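Side-chain contacts in glutathione S-transferase family protein (Pseudomonas putida, PDB 3LXZ), which probably catalyses the conjugation of reduced glutathione to a wide range of hydrophobic electrophiles: residues G141-Y146 with L157-S162; V169-K172 with I176-L179. One frame throughout, in Å; residues are numbered along the deposited sequence.

Interaction 1. Residues G141-Y146 with L157-S162; sequences GRFAPY and LMFCFS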
ATOM      1  N   GLY A 141       2.782 -14.973  -8.361  1.00 20.30           N
ATOM      2  CA  GLY A 141       1.531 -15.064  -9.130  1.00 18.53           C
ATOM      3  C   GLY A 141       1.287 -16.477  -9.609  1.00 18.73           C
ATOM      4  O   GLY A 141       2.229 -17.214  -9.876  1.00 19.40           O
ATOM      5  N   ARG A 142       0.028 -16.889  -9.671  1.00 18.35           N
ATOM      6  CA  ARG A 142      -0.300 -18.221 -10.177  1.00 18.56           C
ATOM      7  C   ARG A 142      -0.503 -18.214 -11.693  1.00 18.10           C
ATOM      8  O   ARG A 142      -0.028 -19.112 -12.391  1.00 18.18           O
ATOM      9  CB  ARG A 142      -1.553 -18.764  -9.492  1.00 18.86           C
ATOM     10  CG  ARG A 142      -1.338 -19.389  -8.105  1.00 23.68           C
ATOM     11  CD  ARG A 142      -0.727 -18.427  -7.099  1.00 32.57           C
ATOM     12  NE  ARG A 142      -0.946 -18.901  -5.730  1.00 39.23           N
ATOM     13  CZ  ARG A 142      -0.142 -18.705  -4.689  1.00 40.69           C
ATOM     14  NH1 ARG A 142       1.011 -18.013  -4.793  1.00 39.31           N
ATOM     15  NH2 ARG A 142      -0.512 -19.220  -3.523  1.00 43.07           N
ATOM     16  N   PHE A 143      -1.183 -17.190 -12.190  1.00 17.69           N
ATOM     17  CA  PHE A 143      -1.445 -17.026 -13.625  1.00 18.00           C
ATOM     18  C   PHE A 143      -2.096 -18.263 -14.215  1.00 18.23           C
ATOM     19  O   PHE A 143      -1.549 -18.921 -15.108  1.00 18.93           O
ATOM     20  CB  PHE A 143      -0.168 -16.662 -14.362  1.00 16.89           C
ATOM     21  CG  PHE A 143       0.319 -15.305 -14.047  1.00 18.77           C
ATOM     22  CD1 PHE A 143      -0.280 -14.206 -14.628  1.00 17.44           C
ATOM     23  CD2 PHE A 143       1.358 -15.115 -13.116  1.00 19.61           C
ATOM     24  CE1 PHE A 143       0.166 -12.921 -14.327  1.00 20.89           C
ATOM     25  CE2 PHE A 143       1.819 -13.865 -12.810  1.00 19.47           C
ATOM     26  CZ  PHE A 143       1.219 -12.746 -13.412  1.00 19.63           C
ATOM     27  N   ALA A 144      -3.276 -18.573 -13.718  1.00 17.63           N
ATOM     28  CA  ALA A 144      -3.897 -19.844 -14.042  1.00 19.08           C
ATOM     29  C   ALA A 144      -5.301 -19.709 -14.617  1.00 18.59           C
ATOM     30  O   ALA A 144      -6.126 -20.559 -14.364  1.00 19.78           O
ATOM     31  CB  ALA A 144      -3.914 -20.770 -12.784  1.00 20.52           C
ATOM     32  N   PRO A 145      -5.551 -18.718 -15.485  1.00 17.47           N
ATOM     33  CA  PRO A 145      -4.688 -17.720 -16.139  1.00 16.97           C
ATOM     34  C   PRO A 145      -4.540 -16.424 -15.347  1.00 17.23           C
ATOM     35  O   PRO A 145      -3.631 -15.627 -15.618  1.00 18.21           O
ATOM     36  CB  PRO A 145      -5.431 -17.420 -17.438  1.00 17.36           C
ATOM     37  CG  PRO A 145      -6.880 -17.616 -17.050  1.00 16.83           C
ATOM     38  CD  PRO A 145      -6.878 -18.787 -16.117  1.00 18.13           C
ATOM     39  N   TYR A 146      -5.448 -16.220 -14.401  1.00 17.76           N
ATOM     40  CA  TYR A 146      -5.501 -14.984 -13.620  1.00 17.74           C
ATOM     41  C   TYR A 146      -4.404 -14.904 -12.564  1.00 17.07           C
ATOM     42  O   TYR A 146      -3.754 -15.912 -12.232  1.00 16.53           O
ATOM     43  CB  TYR A 146      -6.889 -14.835 -12.978  1.00 17.96           C
ATOM     44  CG  TYR A 146      -7.998 -14.900 -13.976  1.00 19.46           C
ATOM     45  CD1 TYR A 146      -8.396 -13.760 -14.654  1.00 18.94           C
ATOM     46  CD2 TYR A 146      -8.667 -16.100 -14.240  1.00 20.52           C
ATOM     47  CE1 TYR A 146      -9.426 -13.807 -15.592  1.00 23.61           C
ATOM     48  CE2 TYR A 146      -9.708 -16.143 -15.175  1.00 23.35           C
ATOM     49  CZ  TYR A 146     -10.064 -14.993 -15.846  1.00 21.64           C
ATOM     50  OH  TYR A 146     -11.091 -15.002 -16.767  1.00 25.91           O
ATOM     51  N   LEU A 157      -7.572  -6.690 -11.494  1.00 15.91           N
ATOM     52  CA  LEU A 157      -7.834  -5.289 -11.755  1.00 16.53           C
ATOM     53  C   LEU A 157      -6.571  -4.446 -11.567  1.00 16.16           C
ATOM     54  O   LEU A 157      -6.221  -3.642 -12.436  1.00 16.49           O
ATOM     55  CB  LEU A 157      -9.009  -4.768 -10.906  1.00 16.77           C
ATOM     56  CG  LEU A 157     -10.276  -5.660 -10.851  1.00 17.64           C
ATOM     57  CD1 LEU A 157     -11.373  -5.045  -9.943  1.00 16.98           C
ATOM     58  CD2 LEU A 157     -10.804  -5.967 -12.262  1.00 19.88           C
HETATM   59  N   MSE A 158      -5.866  -4.620 -10.446  1.00 16.00           N
HETATM   60  CA  MSE A 158      -4.609  -3.886 -10.260  1.00 16.32           C
HETATM   61  C   MSE A 158      -3.587  -4.304 -11.326  1.00 15.73           C
HETATM   62  O   MSE A 158      -2.854  -3.462 -11.855  1.00 15.94           O
HETATM   63  CB  MSE A 158      -4.077  -4.161  -8.843  1.00 15.43           C
HETATM   64  CG  MSE A 158      -2.756  -3.533  -8.481  1.00 19.36           C
HETATM   65 SE   MSE A 158      -2.800  -1.603  -8.280  1.00 18.01          SE
HETATM   66  CE  MSE A 158      -4.162  -1.306  -6.903  1.00 18.81           C
ATOM     67  N   PHE A 159      -3.526  -5.588 -11.644  1.00 15.39           N
ATOM     68  CA  PHE A 159      -2.646  -6.061 -12.730  1.00 16.02           C
ATOM     69  C   PHE A 159      -2.942  -5.384 -14.075  1.00 16.37           C
ATOM     70  O   PHE A 159      -2.069  -4.859 -14.718  1.00 15.33           O
ATOM     71  CB  PHE A 159      -2.794  -7.571 -12.887  1.00 15.77           C
ATOM     72  CG  PHE A 159      -2.075  -8.144 -14.103  1.00 15.56           C
ATOM     73  CD1 PHE A 159      -0.765  -8.613 -13.986  1.00 15.99           C
ATOM     74  CD2 PHE A 159      -2.712  -8.220 -15.341  1.00 15.83           C
ATOM     75  CE1 PHE A 159      -0.080  -9.139 -15.089  1.00 16.22           C
ATOM     76  CE2 PHE A 159      -2.046  -8.777 -16.455  1.00 15.55           C
ATOM     77  CZ  PHE A 159      -0.729  -9.202 -16.332  1.00 13.55           C
ATOM     78  N   CYS A 160      -4.195  -5.397 -14.507  1.00 17.64           N
ATOM     79  CA  CYS A 160      -4.416  -5.048 -15.891  1.00 19.57           C
ATOM     80  C   CYS A 160      -4.295  -3.541 -16.147  1.00 18.90           C
ATOM     81  O   CYS A 160      -4.004  -3.134 -17.254  1.00 19.50           O
ATOM     82  CB  CYS A 160      -5.703  -5.668 -16.418  1.00 19.70           C
ATOM     83  SG  CYS A 160      -7.100  -4.768 -15.938  1.00 29.13           S
ATOM     84  N   PHE A 161      -4.462  -2.715 -15.102  1.00 17.83           N
ATOM     85  CA  PHE A 161      -4.289  -1.279 -15.241  1.00 17.51           C
ATOM     86  C   PHE A 161      -2.993  -0.734 -14.643  1.00 17.72           C
ATOM     87  O   PHE A 161      -2.780   0.493 -14.677  1.00 18.29           O
ATOM     88  CB  PHE A 161      -5.500  -0.525 -14.639  1.00 18.18           C
ATOM     89  CG  PHE A 161      -6.792  -0.773 -15.360  1.00 16.83           C
ATOM     90  CD1 PHE A 161      -6.991  -0.292 -16.659  1.00 20.42           C
ATOM     91  CD2 PHE A 161      -7.852  -1.425 -14.722  1.00 16.86           C
ATOM     92  CE1 PHE A 161      -8.223  -0.499 -17.299  1.00 18.46           C
ATOM     93  CE2 PHE A 161      -9.081  -1.621 -15.363  1.00 17.54           C
ATOM     94  CZ  PHE A 161      -9.257  -1.182 -16.644  1.00 17.22           C
ATOM     95  N   SER A 162      -2.118  -1.607 -14.139  1.00 15.81           N
ATOM     96  CA  SER A 162      -0.752  -1.188 -13.778  1.00 16.79           C
ATOM     97  C   SER A 162       0.295  -1.686 -14.792  1.00 17.05           C
ATOM     98  O   SER A 162       1.217  -0.948 -15.201  1.00 18.83           O
ATOM     99  CB  SER A 162      -0.376  -1.765 -12.401  1.00 15.10           C
ATOM    100  OG  SER A 162      -1.226  -1.252 -11.396  1.00 17.86           O
TER
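Phe-143 and Phe-159 illustrate how a single aromatic pair can join a connecting loop to the helix that follows it. Gly-141 is the first residue to leave helical geometry after helix 120-140. Having no side chain, it lets the Phe-143 ring fold back close by, with CE2 of Phe-143 3.9 Å from CA of Gly-141. NH1 of Arg-142 donates a hydrogen bond back to O of Asn-140. At Phe-143 the backbone takes up a left-handed helical conformation. CG of this residue lies anti to its carbonyl carbon (chi1 -69°), a torsion that carries the end of the ring closer to the helix. There CE1 of Phe-143 meets CE1 of Phe-159 at 3.9 Å, and CZ of Phe-143 also approaches that carbon, at 4.2 Å. The touching atom of Phe-159 lies near the plane of the Phe-143 ring, at its edge. With centroids 6.0 Å apart and planes inclined at 69°, the pair is an offset edge-to-face stack in which Phe-143 supplies the edge and Phe-159 the face. Past Phe-143, a cis peptide bond between Ala-144 and Pro-145 reverses the chain, and N of Ala-144 donates a hydrogen bond to O of Tyr-146 at 3.1 Å. On the partner helix, OG of Ser-162 hydrogen-bonds to O of Met-158 at 2.8 Å, one turn back. Both phenylalanines also rest on Leu-188 of helix 183-193, while Phe-182, just before that helix, presents a second ring to Phe-143. Elsewhere on the same turn, Met-158 packs against Leu-94 and Ile-97 of helix 84-106 and Leu-157 against Ala-20 of helix 12-23, placing this part of helix 154-174 between the loop and the thioredoxin-like domain.

Interaction 2. Residues V169-K172 with I176-L179; sequences VGKK and IDFL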
ATOM      1  N   VAL A 169       6.305   2.461 -19.723  1.00 22.72           N
ATOM      2  CA  VAL A 169       7.464   3.078 -19.077  1.00 22.80           C
ATOM      3  C   VAL A 169       8.696   2.280 -19.435  1.00 23.12           C
ATOM      4  O   VAL A 169       9.720   2.862 -19.810  1.00 23.65           O
ATOM      5  CB  VAL A 169       7.317   3.155 -17.508  1.00 22.68           C
ATOM      6  CG1 VAL A 169       8.663   3.456 -16.811  1.00 21.77           C
ATOM      7  CG2 VAL A 169       6.261   4.148 -17.118  1.00 22.86           C
ATOM      8  N   GLY A 170       8.620   0.957 -19.307  1.00 22.72           N
ATOM      9  CA  GLY A 170       9.763   0.111 -19.658  1.00 25.04           C
ATOM     10  C   GLY A 170      10.277   0.399 -21.068  1.00 25.65           C
ATOM     11  O   GLY A 170      11.460   0.703 -21.269  1.00 26.20           O
ATOM     12  N   LYS A 171       9.389   0.310 -22.049  1.00 26.57           N
ATOM     13  CA  LYS A 171       9.813   0.474 -23.437  1.00 27.52           C
ATOM     14  C   LYS A 171      10.275   1.901 -23.734  1.00 28.37           C
ATOM     15  O   LYS A 171      11.353   2.087 -24.305  1.00 28.71           O
ATOM     16  CB  LYS A 171       8.729   0.016 -24.405  1.00 27.07           C
ATOM     17  CG  LYS A 171       8.489  -1.499 -24.332  1.00 29.15           C
ATOM     18  CD  LYS A 171       7.185  -1.917 -25.015  1.00 31.51           C
ATOM     19  CE  LYS A 171       7.268  -1.868 -26.540  1.00 36.21           C
ATOM     20  NZ  LYS A 171       6.006  -2.399 -27.145  1.00 37.75           N
ATOM     21  N   LYS A 172       9.504   2.903 -23.317  1.00 28.03           N
ATOM     22  CA  LYS A 172       9.805   4.282 -23.699  1.00 29.22           C
ATOM     23  C   LYS A 172      10.955   4.913 -22.915  1.00 28.83           C
ATOM     24  O   LYS A 172      11.767   5.657 -23.489  1.00 29.10           O
ATOM     25  CB  LYS A 172       8.548   5.172 -23.617  1.00 29.56           C
ATOM     26  CG  LYS A 172       7.431   4.758 -24.584  1.00 34.07           C
ATOM     27  CD  LYS A 172       6.109   5.502 -24.322  1.00 38.78           C
ATOM     28  CE  LYS A 172       5.973   6.792 -25.164  1.00 41.74           C
ATOM     29  NZ  LYS A 172       5.578   6.559 -26.601  1.00 45.16           N
ATOM     30  N   ILE A 176      13.488  -1.447 -21.819  1.00 29.02           N
ATOM     31  CA  ILE A 176      13.260  -2.822 -21.333  1.00 28.74           C
ATOM     32  C   ILE A 176      11.796  -3.177 -21.574  1.00 28.09           C
ATOM     33  O   ILE A 176      10.899  -2.418 -21.222  1.00 27.81           O
ATOM     34  CB  ILE A 176      13.539  -2.970 -19.809  1.00 29.07           C
ATOM     35  CG1 ILE A 176      14.928  -2.447 -19.427  1.00 29.54           C
ATOM     36  CG2 ILE A 176      13.339  -4.421 -19.334  1.00 28.87           C
ATOM     37  CD1 ILE A 176      15.169  -2.389 -17.898  1.00 30.45           C
ATOM     38  N   ASP A 177      11.552  -4.317 -22.203  1.00 27.12           N
ATOM     39  CA  ASP A 177      10.183  -4.796 -22.374  1.00 27.14           C
ATOM     40  C   ASP A 177      10.011  -5.864 -21.313  1.00 26.42           C
ATOM     41  O   ASP A 177      10.509  -6.973 -21.454  1.00 26.34           O
ATOM     42  CB  ASP A 177       9.981  -5.332 -23.809  1.00 26.78           C
ATOM     43  CG  ASP A 177       8.563  -5.793 -24.091  1.00 28.93           C
ATOM     44  OD1 ASP A 177       7.748  -5.943 -23.151  1.00 23.76           O
ATOM     45  OD2 ASP A 177       8.249  -6.036 -25.290  1.00 29.51           O
ATOM     46  N   PHE A 178       9.336  -5.510 -20.225  1.00 26.23           N
ATOM     47  CA  PHE A 178       9.138  -6.449 -19.142  1.00 25.47           C
ATOM     48  C   PHE A 178       8.278  -7.634 -19.585  1.00 26.05           C
ATOM     49  O   PHE A 178       8.429  -8.738 -19.087  1.00 26.59           O
ATOM     50  CB  PHE A 178       8.505  -5.760 -17.909  1.00 25.51           C
ATOM     51  CG  PHE A 178       9.326  -4.612 -17.352  1.00 24.67           C
ATOM     52  CD1 PHE A 178      10.516  -4.843 -16.675  1.00 22.62           C
ATOM     53  CD2 PHE A 178       8.879  -3.311 -17.485  1.00 23.63           C
ATOM     54  CE1 PHE A 178      11.267  -3.778 -16.167  1.00 23.72           C
ATOM     55  CE2 PHE A 178       9.628  -2.239 -16.977  1.00 23.86           C
ATOM     56  CZ  PHE A 178      10.809  -2.484 -16.328  1.00 22.84           C
ATOM     57  N   LEU A 179       7.362  -7.419 -20.510  1.00 25.72           N
ATOM     58  CA  LEU A 179       6.446  -8.493 -20.876  1.00 25.19           C
ATOM     59  C   LEU A 179       7.025  -9.455 -21.933  1.00 25.45           C
ATOM     60  O   LEU A 179       6.494 -10.546 -22.113  1.00 25.58           O
ATOM     61  CB  LEU A 179       5.098  -7.924 -21.312  1.00 25.72           C
ATOM     62  CG  LEU A 179       4.297  -7.205 -20.222  1.00 24.24           C
ATOM     63  CD1 LEU A 179       3.036  -6.556 -20.807  1.00 24.98           C
ATOM     64  CD2 LEU A 179       3.919  -8.169 -19.098  1.00 23.10           C
TER
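CA of Gly-170 and CA of Ile-176 lie 4.9 Å apart as the chain leaves helix 154-174 and turns back against its last turns. N of Ile-176 donates a hydrogen bond to O of Gly-170, 3.0 Å long and almost straight at 177°. The donor stands well above the carbonyl plane, 60° out of it, so it does not follow a lone pair; the helix has a wider pi-type turn at 170-172. The returning chain is received by a glycine, and the Phe-178 ring exploits the bare backbone: CE2 of Phe-178 lies 3.6 Å from CA of Gly-170, approaching obliquely. The same ring lies beneath O of Ile-176, which sits 4.3 Å above its plane, toward the rim. Its first torsion places CG of Phe-178 beside the backbone N, bringing the end of the ring closer to the helix than its root. On the solvent-facing side, Lys-171 and Asp-177 run side by side in the same direction, and CG of Lys-171 touches CB of Asp-177 at 4.1 Å. The lysine chain bends at chi3 (74°), yet NZ of Lys-171 stays 4.7 Å from OD2 of Asp-177; opposite charges may attract weakly here without forming a salt bridge. The other carboxylate oxygen, OD1, is hydrogen-bonded by ND2 of Asn-167, about one helical turn before Gly-170, and accepts a weak Asx-turn bond from N of Leu-179. OD1 of Asn-167 accepts a hydrogen bond from the same N, and both ends of this amide thus tie the returning chain to helix 154-174. Leu-179 packs on Ala-185 and Leu-189 of helix 183-193. Helix 120-140 receives Phe-178, whose ring stacks on Phe-134 and touches Leu-130 and Leu-131, while Val-169 packs against Tyr-109 and Ser-112 of helix 109-114.

How the interactions relate
Followed from the N terminus, the two contacts come in series within the helical C-terminal domain and neither nest nor cross. Interaction 1 closes the loop that leaves helix 120-140, bringing it onto the early turns of helix 154-174. That helix then runs on to interaction 2, where the chain folds back against its final turns and heads for helix 183-193. Their centres are about 17 Å apart and their nearest atoms about 6 Å, without touching; helix 154-174 is the element they share. Together they tie it at two levels to its chain neighbours: the preceding connection near one end, the following connection near the other, with helix 183-193 packing on both.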